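Side-chain contact in complement factor MASP-3 (Homo sapiens, PDB 3DEM), which probably takes part in the lectin pathway of complement as a protease whose CUB1-EGF-CUB2 region carries the interaction sites for mannan-binding lectin and ficolins: residues D211-E216 / D226-K231. Residues are numbered along the deposited sequence; the frame is centred on the assembly and turned at random.
Sequences DIFDIE and DYIKIK. With CA (calcium ion), chain F.
D226 and E216 meet at one calcium ion, and following D226 outward from the backbone shows what holds each atom. D226, the residue just before strand 227-232, sets its CB against the CG2 methyl of I215 at 3.6 Å. CG lies anti to the carbonyl carbon (chi1 -49°), which turns the carboxylate toward the metal. Both oxygens then bind the calcium, but unequally: OD2 of D226 sits 2.3 Å from the ion, OD1 of D226 2.8 Å, a lopsided bidentate grip. OD2 of D226 also lies 3.3 Å from CB of E216 and is hydrogen-bonded to Y187 OH, a hydroxyl that bonds the backbone N of E216 as well and so ties both segments together.

E216 reaches the ion differently. With CG anti to its backbone N (chi1 -165°) and the chain extended beyond, it delivers OE1 to the calcium at 2.3 Å. The two carboxylate planes stand 67° apart. D263 and S265 complete the protein ligands, and two waters bind beside them.

A third water bridges the backbones, donating to E216 O and to D226 O. Behind the site the contact turns apolar: I215 CD1 packs on I228 CG1 at 3.8 Å, the side chains crossing at about a right angle, while F213 CE1 approaches I228 CD1 obliquely. This packing joins the CUB-domain loop to the start of strand 227-232; W271 also touches F213 and I215 from outside the two segments.

OE1 of E216 and OD2 of D226 lie 3.3 Å apart without a hydrogen bond; shared coordination to calcium probably offsets the repulsion expected between two carboxylates, which implies that the ion helps hold the 211-216 loop against the residue leading into strand 227-232.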
ATOM      1  N   ASP A 211     -12.774  33.477  35.078  1.00 40.45           N
ATOM      2  CA  ASP A 211     -12.578  33.329  33.629  1.00 40.45           C
ATOM      3  C   ASP A 211     -13.542  32.313  33.008  1.00 40.53           C
ATOM      4  O   ASP A 211     -14.656  32.133  33.495  1.00 40.56           O
ATOM      5  CB  ASP A 211     -11.123  32.981  33.313  1.00 40.44           C
ATOM      6  CG  ASP A 211     -10.147  34.021  33.838  1.00 40.63           C
ATOM      7  OD1 ASP A 211     -10.528  35.206  33.969  1.00 38.86           O
ATOM      8  OD2 ASP A 211      -8.990  33.645  34.118  1.00 42.49           O
ATOM      9  N   ILE A 212     -13.109  31.655  31.934  1.00 40.55           N
ATOM     10  CA  ILE A 212     -13.948  30.695  31.211  1.00 40.54           C
ATOM     11  C   ILE A 212     -14.361  29.513  32.083  1.00 40.24           C
ATOM     12  O   ILE A 212     -13.543  28.947  32.804  1.00 39.93           O
ATOM     13  CB  ILE A 212     -13.240  30.154  29.938  1.00 40.65           C
ATOM     14  CG1 ILE A 212     -13.191  31.224  28.848  1.00 40.68           C
ATOM     15  CG2 ILE A 212     -13.951  28.932  29.399  1.00 40.97           C
ATOM     16  CD1 ILE A 212     -12.109  30.976  27.807  1.00 40.77           C
ATOM     17  N   PHE A 213     -15.645  29.170  32.021  1.00 40.23           N
ATOM     18  CA  PHE A 213     -16.165  27.946  32.612  1.00 40.37           C
ATOM     19  C   PHE A 213     -16.938  27.175  31.541  1.00 40.33           C
ATOM     20  O   PHE A 213     -17.965  27.639  31.044  1.00 39.98           O
ATOM     21  CB  PHE A 213     -17.060  28.257  33.811  1.00 40.47           C
ATOM     22  CG  PHE A 213     -17.460  27.041  34.598  1.00 40.45           C
ATOM     23  CD1 PHE A 213     -16.681  26.605  35.663  1.00 40.34           C
ATOM     24  CD2 PHE A 213     -18.610  26.334  34.281  1.00 40.32           C
ATOM     25  CE1 PHE A 213     -17.038  25.490  36.400  1.00 40.48           C
ATOM     26  CE2 PHE A 213     -18.981  25.209  35.014  1.00 40.46           C
ATOM     27  CZ  PHE A 213     -18.194  24.790  36.078  1.00 40.70           C
ATOM     28  N   ASP A 214     -16.433  26.001  31.180  1.00 40.33           N
ATOM     29  CA  ASP A 214     -16.968  25.256  30.044  1.00 40.34           C
ATOM     30  C   ASP A 214     -16.764  23.765  30.272  1.00 40.40           C
ATOM     31  O   ASP A 214     -15.716  23.206  29.936  1.00 40.34           O
ATOM     32  CB  ASP A 214     -16.298  25.723  28.746  1.00 40.24           C
ATOM     33  CG  ASP A 214     -16.764  24.954  27.519  1.00 40.43           C
ATOM     34  OD1 ASP A 214     -17.794  24.243  27.578  1.00 40.19           O
ATOM     35  OD2 ASP A 214     -16.087  25.077  26.476  1.00 40.76           O
ATOM     36  N   ILE A 215     -17.773  23.141  30.874  1.00 40.39           N
ATOM     37  CA  ILE A 215     -17.784  21.707  31.127  1.00 40.50           C
ATOM     38  C   ILE A 215     -18.986  21.116  30.408  1.00 40.56           C
ATOM     39  O   ILE A 215     -20.106  21.602  30.564  1.00 40.65           O
ATOM     40  CB  ILE A 215     -17.860  21.397  32.638  1.00 40.42           C
ATOM     41  CG1 ILE A 215     -16.719  22.102  33.381  1.00 40.53           C
ATOM     42  CG2 ILE A 215     -17.798  19.887  32.884  1.00 40.57           C
ATOM     43  CD1 ILE A 215     -16.610  21.736  34.851  1.00 40.44           C
ATOM     44  N   GLU A 216     -18.749  20.093  29.592  1.00 40.51           N
ATOM     45  CA  GLU A 216     -19.815  19.459  28.830  1.00 40.39           C
ATOM     46  C   GLU A 216     -21.007  19.132  29.727  1.00 40.45           C
ATOM     47  O   GLU A 216     -20.840  18.584  30.821  1.00 40.52           O
ATOM     48  CB  GLU A 216     -19.300  18.178  28.172  1.00 40.39           C
ATOM     49  CG  GLU A 216     -20.194  17.634  27.071  1.00 40.35           C
ATOM     50  CD  GLU A 216     -19.743  16.271  26.582  1.00 40.68           C
ATOM     51  OE1 GLU A 216     -18.725  15.762  27.095  1.00 40.50           O
ATOM     52  OE2 GLU A 216     -20.411  15.702  25.690  1.00 40.95           O
ATOM     53  N   ASP A 226     -19.258  14.993  32.019  1.00 40.47           N
ATOM     54  CA  ASP A 226     -18.131  15.523  32.775  1.00 40.33           C
ATOM     55  C   ASP A 226     -18.661  16.292  33.984  1.00 40.38           C
ATOM     56  O   ASP A 226     -19.810  16.727  33.991  1.00 40.15           O
ATOM     57  CB  ASP A 226     -17.298  16.467  31.908  1.00 40.32           C
ATOM     58  CG  ASP A 226     -16.941  15.868  30.552  1.00 40.44           C
ATOM     59  OD1 ASP A 226     -16.873  14.622  30.418  1.00 39.80           O
ATOM     60  OD2 ASP A 226     -16.716  16.658  29.613  1.00 40.05           O
ATOM     61  N   TYR A 227     -17.822  16.475  35.001  1.00 40.33           N
ATOM     62  CA  TYR A 227     -18.269  17.179  36.192  1.00 40.38           C
ATOM     63  C   TYR A 227     -17.171  17.454  37.206  1.00 40.54           C
ATOM     64  O   TYR A 227     -16.120  16.805  37.215  1.00 40.34           O
ATOM     65  CB  TYR A 227     -19.395  16.403  36.877  1.00 40.37           C
ATOM     66  CG  TYR A 227     -19.024  14.973  37.221  1.00 40.59           C
ATOM     67  CD1 TYR A 227     -18.339  14.678  38.389  1.00 40.47           C
ATOM     68  CD2 TYR A 227     -19.356  13.919  36.371  1.00 40.18           C
ATOM     69  CE1 TYR A 227     -17.997  13.379  38.708  1.00 40.36           C
ATOM     70  CE2 TYR A 227     -19.016  12.610  36.686  1.00 40.26           C
ATOM     71  CZ  TYR A 227     -18.334  12.350  37.859  1.00 40.49           C
ATOM     72  OH  TYR A 227     -17.985  11.055  38.189  1.00 40.81           O
ATOM     73  N   ILE A 228     -17.440  18.441  38.056  1.00 40.58           N
ATOM     74  CA  ILE A 228     -16.658  18.698  39.242  1.00 40.49           C
ATOM     75  C   ILE A 228     -17.491  18.295  40.452  1.00 40.57           C
ATOM     76  O   ILE A 228     -18.684  18.607  40.526  1.00 40.69           O
ATOM     77  CB  ILE A 228     -16.335  20.204  39.382  1.00 40.75           C
ATOM     78  CG1 ILE A 228     -15.412  20.673  38.262  1.00 40.43           C
ATOM     79  CG2 ILE A 228     -15.702  20.498  40.742  1.00 40.62           C
ATOM     80  CD1 ILE A 228     -15.104  22.156  38.318  1.00 40.45           C
ATOM     81  N   LYS A 229     -16.863  17.580  41.378  1.00 40.43           N
ATOM     82  CA  LYS A 229     -17.407  17.375  42.706  1.00 40.39           C
ATOM     83  C   LYS A 229     -16.407  17.987  43.682  1.00 40.49           C
ATOM     84  O   LYS A 229     -15.191  17.937  43.460  1.00 40.22           O
ATOM     85  CB  LYS A 229     -17.551  15.888  43.019  1.00 40.35           C
ATOM     86  CG  LYS A 229     -18.718  15.184  42.350  1.00 40.76           C
ATOM     87  CD  LYS A 229     -18.547  13.663  42.476  1.00 40.59           C
ATOM     88  CE  LYS A 229     -19.775  12.892  42.000  1.00 41.15           C
ATOM     89  NZ  LYS A 229     -19.637  11.416  42.256  1.00 40.87           N
ATOM     90  N   ILE A 230     -16.918  18.559  44.761  1.00 40.28           N
ATOM     91  CA  ILE A 230     -16.064  19.153  45.770  1.00 40.30           C
ATOM     92  C   ILE A 230     -16.428  18.592  47.133  1.00 40.31           C
ATOM     93  O   ILE A 230     -17.523  18.839  47.640  1.00 40.14           O
ATOM     94  CB  ILE A 230     -16.205  20.681  45.796  1.00 40.30           C
ATOM     95  CG1 ILE A 230     -15.846  21.274  44.424  1.00 40.22           C
ATOM     96  CG2 ILE A 230     -15.348  21.267  46.912  1.00 40.14           C
ATOM     97  CD1 ILE A 230     -16.041  22.777  44.330  1.00 40.40           C
ATOM     98  N   LYS A 231     -15.515  17.825  47.718  1.00 40.15           N
ATOM     99  CA  LYS A 231     -15.751  17.274  49.042  1.00 40.22           C
ATOM    100  C   LYS A 231     -15.149  18.146  50.139  1.00 40.21           C
ATOM    101  O   LYS A 231     -13.942  18.391  50.167  1.00 40.03           O
ATOM    102  CB  LYS A 231     -15.235  15.835  49.161  1.00 40.09           C
ATOM    103  CG  LYS A 231     -15.495  15.231  50.531  1.00 40.17           C
ATOM    104  CD  LYS A 231     -15.293  13.726  50.559  1.00 40.13           C
ATOM    105  CE  LYS A 231     -15.699  13.160  51.907  1.00 39.72           C
ATOM    106  NZ  LYS A 231     -15.364  11.723  52.051  1.00 39.59           N
TER
HETATM  107 CA    CA F8001     -16.621  15.275  27.734  1.00 32.61          CA
HETATM  108  O   HOH W   1     -21.748  16.552  32.145  1.00 32.10           O
HETATM  109  O   HOH W   2     -14.302  14.802  28.097  1.00 30.11           O
HETATM  110  O   HOH W   3     -15.823  17.376  26.898  1.00 31.50           O